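Local coordinates for flavin-nucleotide-binding protein (Mycobacterium smegmatis, PDB 4YBN) that binds both FAD and heme b on a split beta-barrel of the pyridoxamine 5'-phosphate oxidase-related family and is probably an oxidoreductase, at residues Gly56-Ile61 against Thr110-Ala115; Asp87-Ala92 against Ser98-Arg103. One frame throughout, in Å; residues are numbered along the deposited sequence. Where two conformers were deposited one is given.

Contact 1 of 2, residues Gly56-Ile61 against Thr110-Ala115; sequences GDELVI and TFEVIA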
loop_
_atom_site.group_PDB
_atom_site.type_symbol
_atom_site.label_atom_id
_atom_site.label_comp_id
_atom_site.label_asym_id
_atom_site.label_seq_id
_atom_site.Cartn_x
_atom_site.Cartn_y
_atom_site.Cartn_z
ATOM N N GLY A 56 -16.358 -6.358 11.998
ATOM C CA GLY A 56 -16.266 -7.607 12.724
ATOM C C GLY A 56 -15.325 -8.619 12.105
ATOM O O GLY A 56 -14.132 -8.359 12.027
ATOM N N ASP A 57 -15.868 -9.701 11.602
ATOM C CA ASP A 57 -15.109 -10.735 10.971
ATOM C C ASP A 57 -15.322 -10.730 9.460
ATOM O O ASP A 57 -15.133 -11.727 8.791
ATOM C CB ASP A 57 -15.447 -12.096 11.550
ATOM C CG ASP A 57 -15.094 -12.204 13.022
ATOM O OD1 ASP A 57 -14.023 -11.748 13.474
ATOM O OD2 ASP A 57 -15.913 -12.757 13.752
ATOM N N GLU A 58 -15.695 -9.604 8.924
ATOM C CA GLU A 58 -15.735 -9.442 7.487
ATOM C C GLU A 58 -14.885 -8.228 7.052
ATOM O O GLU A 58 -14.913 -7.189 7.713
ATOM C CB GLU A 58 -17.149 -9.286 7.037
ATOM C CG GLU A 58 -17.816 -10.634 6.816
ATOM C CD GLU A 58 -19.281 -10.502 6.622
ATOM O OE1 GLU A 58 -19.884 -9.701 7.403
ATOM O OE2 GLU A 58 -19.816 -11.139 5.674
ATOM N N LEU A 59 -14.181 -8.372 5.928
ATOM C CA LEU A 59 -13.582 -7.234 5.191
ATOM C C LEU A 59 -14.496 -6.754 4.111
ATOM O O LEU A 59 -14.909 -7.485 3.188
ATOM C CB LEU A 59 -12.268 -7.734 4.632
ATOM C CG LEU A 59 -11.225 -6.815 4.050
ATOM C CD1 LEU A 59 -9.854 -7.488 4.132
ATOM C CD2 LEU A 59 -11.588 -6.440 2.640
ATOM N N VAL A 60 -14.889 -5.510 4.217
ATOM C CA VAL A 60 -15.940 -4.972 3.390
ATOM C C VAL A 60 -15.456 -3.883 2.455
ATOM O O VAL A 60 -14.748 -2.989 2.902
ATOM C CB VAL A 60 -17.051 -4.392 4.300
ATOM C CG1 VAL A 60 -18.206 -3.880 3.479
ATOM C CG2 VAL A 60 -17.496 -5.465 5.300
ATOM N N ILE A 61 -15.873 -3.928 1.192
ATOM C CA ILE A 61 -15.571 -2.892 0.228
ATOM C C ILE A 61 -16.829 -2.451 -0.433
ATOM O O ILE A 61 -17.886 -3.119 -0.377
ATOM C CB ILE A 61 -14.543 -3.399 -0.834
ATOM C CG1 ILE A 61 -15.084 -4.605 -1.647
ATOM C CG2 ILE A 61 -13.245 -3.799 -0.110
ATOM C CD1 ILE A 61 -14.153 -5.213 -2.652
ATOM N N THR A 110 -13.692 -15.621 -1.628
ATOM C CA THR A 110 -14.665 -15.115 -2.568
ATOM C C THR A 110 -15.497 -14.110 -1.853
ATOM O O THR A 110 -16.053 -14.383 -0.794
ATOM C CB THR A 110 -15.515 -16.314 -3.132
ATOM O OG1 THR A 110 -14.609 -17.230 -3.726
ATOM C CG2 THR A 110 -16.496 -15.888 -4.146
ATOM N N PHE A 111 -15.564 -12.919 -2.406
ATOM C CA PHE A 111 -16.449 -11.928 -1.880
ATOM C C PHE A 111 -17.937 -12.314 -2.080
ATOM O O PHE A 111 -18.341 -12.848 -3.124
ATOM C CB PHE A 111 -16.219 -10.607 -2.502
ATOM C CG PHE A 111 -15.023 -9.885 -1.979
ATOM C CD1 PHE A 111 -13.816 -10.068 -2.553
ATOM C CD2 PHE A 111 -15.135 -8.920 -0.968
ATOM C CE1 PHE A 111 -12.713 -9.389 -2.124
ATOM C CE2 PHE A 111 -14.023 -8.252 -0.507
ATOM C CZ PHE A 111 -12.817 -8.471 -1.098
ATOM N N GLU A 112 -18.722 -12.081 -1.044
ATOM C CA GLU A 112 -20.160 -12.165 -1.173
ATOM C C GLU A 112 -20.812 -10.800 -1.309
ATOM O O GLU A 112 -20.434 -9.810 -0.628
ATOM C CB GLU A 112 -20.764 -13.011 -0.021
ATOM C CG GLU A 112 -21.032 -12.345 1.332
ATOM C CD GLU A 112 -21.695 -13.296 2.380
ATOM O OE1 GLU A 112 -22.303 -14.329 1.982
ATOM O OE2 GLU A 112 -21.612 -13.015 3.614
ATOM N N VAL A 113 -21.781 -10.733 -2.218
ATOM C CA VAL A 113 -22.601 -9.544 -2.424
ATOM C C VAL A 113 -23.460 -9.321 -1.208
ATOM O O VAL A 113 -24.188 -10.200 -0.808
ATOM C CB VAL A 113 -23.496 -9.659 -3.655
ATOM C CG1 VAL A 113 -24.494 -8.498 -3.739
ATOM C CG2 VAL A 113 -22.654 -9.664 -4.921
ATOM N N ILE A 114 -23.402 -8.143 -0.623
ATOM C CA ILE A 114 -24.288 -7.816 0.471
ATOM C C ILE A 114 -25.674 -7.602 -0.127
ATOM O O ILE A 114 -25.870 -6.825 -1.080
ATOM C CB ILE A 114 -23.837 -6.525 1.230
ATOM C CG1 ILE A 114 -22.443 -6.705 1.853
ATOM C CG2 ILE A 114 -24.800 -6.156 2.361
ATOM C CD1 ILE A 114 -22.291 -8.003 2.550
ATOM N N ALA A 115 -26.675 -8.273 0.470
ATOM C CA ALA A 115 -28.080 -8.131 0.000
ATOM C C ALA A 115 -28.598 -6.731 0.145
ATOM O O ALA A 115 -28.195 -5.986 1.086
ATOM C CB ALA A 115 -29.035 -9.098 0.744
#
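Leu59 and Ile61 meet Phe111 although their backbones do not pair with each other: strand 149-155 runs between them, with backbone hydrogen bonds joining Leu59 to Leu154 and Ile61 to Leu152 on one side and Glu112 to Ala153 on the other. The contact thus reaches across an intervening strand of an antiparallel sheet and is made chiefly by side chains, with Leu59 O also near the Phe111 ring at CE2. On the buried face, Ile61 lays CD1 over one face of the Phe111 ring, a CH-pi contact with CD1 4.1 Å from the ring centroid and 28° off its normal. Its CG1 sits between the backbone N and the carbonyl carbon (chi1 61°), and the extended second torsion then carries CD1 onto the aromatic face. Leu59 adds a looser apolar touch, CD2 to Phe111 CE2 at 4.4 Å. On the other side of the sheet the two glutamates meet: Glu58 and Glu112 cross at about a right angle, their carboxylate planes 73° apart, and Glu58 OE2 comes within 3.3 Å of Glu112 OE2. Two like charges so close may raise the proton affinity of one of them, while Glu58 OE1 is hydrogen-bonded to Tyr122. Around the hydrophobic side, Phe111 also packs on Leu152 and Leu154 of strand 149-155 and on Ala79 and Val81 of strand 78-91, and helix 68-74 closes over it and Ile61 through Leu73.

Contact 2 of 2, residues Asp87-Ala92 against Ser98-Arg103; sequences DGVVVA and SSFRYR. With HEM (protoporphyrin IX containing Fe), chain G.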
loop_
_atom_site.group_PDB
_atom_site.type_symbol
_atom_site.label_atom_id
_atom_site.label_comp_id
_atom_site.label_asym_id
_atom_site.label_seq_id
_atom_site.Cartn_x
_atom_site.Cartn_y
_atom_site.Cartn_z
ATOM N N ASP A 87 6.398 0.805 7.743
ATOM C CA ASP A 87 6.763 1.381 9.010
ATOM C C ASP A 87 8.141 1.959 9.102
ATOM O O ASP A 87 8.436 2.629 10.051
ATOM C CB ASP A 87 6.646 0.320 10.108
ATOM C CG ASP A 87 5.213 -0.124 10.300
ATOM O OD1 ASP A 87 4.324 0.687 9.963
ATOM O OD2 ASP A 87 4.966 -1.230 10.773
ATOM N N GLY A 88 8.999 1.699 8.147
ATOM C CA GLY A 88 10.328 2.295 8.165
ATOM C C GLY A 88 11.317 1.588 7.301
ATOM O O GLY A 88 11.023 0.546 6.685
ATOM N N VAL A 89 12.493 2.195 7.219
ATOM C CA VAL A 89 13.597 1.740 6.417
ATOM C C VAL A 89 14.704 1.276 7.369
ATOM O O VAL A 89 15.163 2.055 8.254
ATOM C CB VAL A 89 14.144 2.808 5.500
ATOM C CG1 VAL A 89 15.196 2.232 4.541
ATOM C CG2 VAL A 89 13.038 3.480 4.695
ATOM N N VAL A 90 15.125 0.058 7.114
ATOM C CA VAL A 90 16.203 -0.645 7.841
ATOM C C VAL A 90 17.495 -0.363 7.101
ATOM O O VAL A 90 17.733 -0.887 6.061
ATOM C CB VAL A 90 15.971 -2.131 7.921
ATOM C CG1 VAL A 90 17.014 -2.848 8.799
ATOM C CG2 VAL A 90 14.597 -2.447 8.539
ATOM N N VAL A 91 18.280 0.531 7.684
ATOM C CA VAL A 91 19.585 0.949 7.197
ATOM C C VAL A 91 20.672 0.088 7.840
ATOM O O VAL A 91 21.052 0.267 8.996
ATOM C CB VAL A 91 19.798 2.441 7.456
ATOM C CG1 VAL A 91 21.088 2.920 6.808
ATOM C CG2 VAL A 91 18.632 3.245 6.878
ATOM N N ALA A 92 21.168 -0.878 7.081
ATOM C CA ALA A 92 22.243 -1.734 7.569
ATOM C C ALA A 92 23.592 -1.232 7.058
ATOM O O ALA A 92 23.687 -0.288 6.258
ATOM C CB ALA A 92 21.991 -3.182 7.173
ATOM N N SER A 98 20.013 -4.530 4.238
ATOM C CA SER A 98 19.140 -3.406 4.410
ATOM C C SER A 98 17.742 -3.877 4.054
ATOM O O SER A 98 17.597 -4.847 3.344
ATOM C CB SER A 98 19.555 -2.227 3.555
ATOM O OG SER A 98 20.752 -1.677 4.093
ATOM N N SER A 99 16.724 -3.219 4.598
ATOM C CA SER A 99 15.374 -3.785 4.553
ATOM C C SER A 99 14.321 -2.711 4.729
ATOM O O SER A 99 14.628 -1.536 4.543
ATOM C CB SER A 99 15.218 -4.861 5.617
ATOM O OG SER A 99 14.196 -5.760 5.255
ATOM N N PHE A 100 13.100 -3.144 5.057
ATOM C CA PHE A 100 12.021 -2.285 5.478
ATOM C C PHE A 100 11.385 -2.869 6.690
ATOM O O PHE A 100 11.316 -4.080 6.811
ATOM C CB PHE A 100 10.967 -2.178 4.430
ATOM C CG PHE A 100 11.390 -1.442 3.181
ATOM C CD1 PHE A 100 11.581 -0.141 3.189
ATOM C CD2 PHE A 100 11.528 -2.093 1.999
ATOM C CE1 PHE A 100 11.924 0.534 2.063
ATOM C CE2 PHE A 100 11.894 -1.441 0.869
ATOM C CZ PHE A 100 12.089 -0.125 0.898
ATOM N N ARG A 101 10.895 -2.010 7.585
ATOM C CA ARG A 101 10.005 -2.434 8.595
ATOM C C ARG A 101 8.609 -2.342 7.953
ATOM O O ARG A 101 8.265 -1.395 7.267
ATOM C CB ARG A 101 10.107 -1.562 9.824
ATOM C CG ARG A 101 11.210 -1.949 10.751
ATOM C CD ARG A 101 11.135 -1.081 11.988
ATOM N NE ARG A 101 12.158 -1.440 12.986
ATOM C CZ ARG A 101 12.406 -0.760 14.103
ATOM N NH1 ARG A 101 11.715 0.352 14.380
ATOM N NH2 ARG A 101 13.378 -1.167 14.957
ATOM N N TYR A 102 7.798 -3.336 8.223
ATOM C CA TYR A 102 6.416 -3.362 7.699
ATOM C C TYR A 102 5.553 -4.373 8.407
ATOM O O TYR A 102 6.064 -5.210 9.164
ATOM C CB TYR A 102 6.478 -3.733 6.254
ATOM C CG TYR A 102 6.999 -5.150 6.045
ATOM C CD1 TYR A 102 6.170 -6.263 6.264
ATOM C CD2 TYR A 102 8.323 -5.384 5.625
ATOM C CE1 TYR A 102 6.625 -7.557 6.047
ATOM C CE2 TYR A 102 8.778 -6.682 5.390
ATOM C CZ TYR A 102 7.927 -7.761 5.611
ATOM O OH TYR A 102 8.360 -9.045 5.394
ATOM N N ARG A 103 4.239 -4.304 8.142
ATOM C CA ARG A 103 3.267 -5.307 8.590
ATOM C C ARG A 103 2.401 -5.563 7.361
ATOM O O ARG A 103 2.016 -4.606 6.688
ATOM C CB ARG A 103 2.388 -4.732 9.677
ATOM C CG ARG A 103 2.988 -4.430 11.031
ATOM C CD ARG A 103 2.025 -3.579 11.822
ATOM N NE ARG A 103 2.222 -2.189 11.434
ATOM C CZ ARG A 103 1.419 -1.178 11.701
ATOM N NH1 ARG A 103 0.290 -1.376 12.395
ATOM N NH2 ARG A 103 1.756 0.053 11.243
HETATM C CHA HEM G . 15.121 -9.633 1.221
HETATM C CHB HEM G . 14.861 -4.823 1.325
HETATM C CHC HEM G . 19.243 -4.509 -0.676
HETATM C CHD HEM G . 19.402 -9.312 -1.109
HETATM C C1A HEM G . 14.680 -8.362 1.441
HETATM C C2A HEM G . 13.451 -8.012 2.052
HETATM C C3A HEM G . 13.375 -6.631 2.042
HETATM C C4A HEM G . 14.575 -6.162 1.462
HETATM C CMA HEM G . 12.271 -5.711 2.528
HETATM C CAA HEM G . 12.384 -8.982 2.532
HETATM C CBA HEM G . 12.652 -9.600 3.912
HETATM C CGA HEM G . 11.414 -10.296 4.444
HETATM O O1A HEM G . 10.881 -9.850 5.488
HETATM O O2A HEM G . 10.907 -11.282 3.848
HETATM C C1B HEM G . 16.060 -4.300 0.818
HETATM C C2B HEM G . 16.372 -2.905 0.832
HETATM C C3B HEM G . 17.590 -2.779 0.269
HETATM C C4B HEM G . 18.051 -4.160 -0.089
HETATM C CMB HEM G . 15.550 -1.737 1.378
HETATM C CAB HEM G . 18.196 -1.454 0.216
HETATM C CBB HEM G . 19.456 -1.261 -0.031
HETATM C C1C HEM G . 19.689 -5.804 -1.006
HETATM C C2C HEM G . 20.828 -6.112 -1.808
HETATM C C3C HEM G . 20.890 -7.507 -1.938
HETATM C C4C HEM G . 19.765 -8.018 -1.205
HETATM C CMC HEM G . 21.778 -5.107 -2.350
HETATM C CAC HEM G . 21.944 -8.333 -2.564
HETATM C CBC HEM G . 23.184 -7.872 -2.806
HETATM C C1D HEM G . 18.238 -9.736 -0.492
HETATM C C2D HEM G . 17.991 -11.150 -0.292
HETATM C C3D HEM G . 16.814 -11.241 0.360
HETATM C C4D HEM G . 16.346 -9.870 0.565
HETATM C CMD HEM G . 18.854 -12.289 -0.741
HETATM C CAD HEM G . 16.082 -12.498 0.798
HETATM C CBD HEM G . 15.977 -12.624 2.327
HETATM C CGD HEM G . 15.751 -14.072 2.722
HETATM O O1D HEM G . 16.652 -14.728 3.313
HETATM O O2D HEM G . 14.657 -14.642 2.458
HETATM N NA HEM G . 15.340 -7.220 1.069
HETATM N NB HEM G . 17.071 -4.999 0.292
HETATM N NC HEM G . 19.033 -6.967 -0.740
HETATM N ND HEM G . 17.242 -9.002 0.044
HETATM FE FE HEM G . 17.121 -7.104 0.096
HETATM O O HOH W 1 9.377 1.899 12.937
HETATM O O HOH W 2 22.197 0.698 4.395
HETATM O O HOH W 3 17.837 -7.212 2.316
#
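Asp87 and Gly88 both face Arg101, forming a classic beta bulge in the hairpin of strands 78-91 and 99-108, part of the split barrel. Arg101 O accepts hydrogen bonds from Asp87 N, at 2.9 Å, and more weakly from Gly88 N; at its backbone angles a CB on Gly88 would be jammed against Asp87 O. Past the bulge the antiparallel ladder is regular: Val90 and Ser99 exchange two backbone bonds, and Val89 faces Phe100 as a non-hydrogen-bonded pair.

Arg103 grips Asp87 side-on in a salt bridge. Its NH2 meets OD1 of Asp87 at 2.9 Å in a nearly straight bond (168°), and its NE uses the syn lone pair of OD2. A bend at chi3 (-84°) swings the guanidinium back to the carboxylate, and the two planes lie 31° apart. Glu167 OE2 lies close to Asp87 OD2, and since Arg103 also touches Glu167 it may ease the repulsion between the two acids.

At the far end Ser98 OG accepts a hydrogen bond from Ala92 N at 3.1 Å and is also bonded to Ser94 O. The hairpin lines the heme: a methyl carbon, CMB, stands 3.7 Å above one face of the Phe100 ring, toward its rim, and Gly88 O lies in plane at the edge. Phe130 of the second subunit meets the same ring edge-to-face. Tyr102, also touching FAD, donates its OH to the propionate oxygen O1A of the heme at 2.6 Å. Water 3 binds the iron at 2.3 Å from water O to FE and donates to Ser98 O at 2.6 Å.

In the fold
From the N terminus the chain passes helix 22-29 and strands 34-41 and 44-55 before residues 56-61, where the first half of contact 1 lies. Helix 68-74 and strand 78-91 follow. Contact 2 closes a loop of five residues as strand 99-108 turns back on strand 78-91. The chain runs on into strand 110-113, and contact 1 closes a loop of 48 residues, within which contact 2 is nested. The two lie on opposite sides of the chain's centre, with centres about 32 Å apart, yet share one sheet. Contact 1 ties strands beside the axial ligand His62; contact 2 joins the strands of the hairpin that supplies Ser98, Ser99, Phe100 and Tyr102 to a heme pocket.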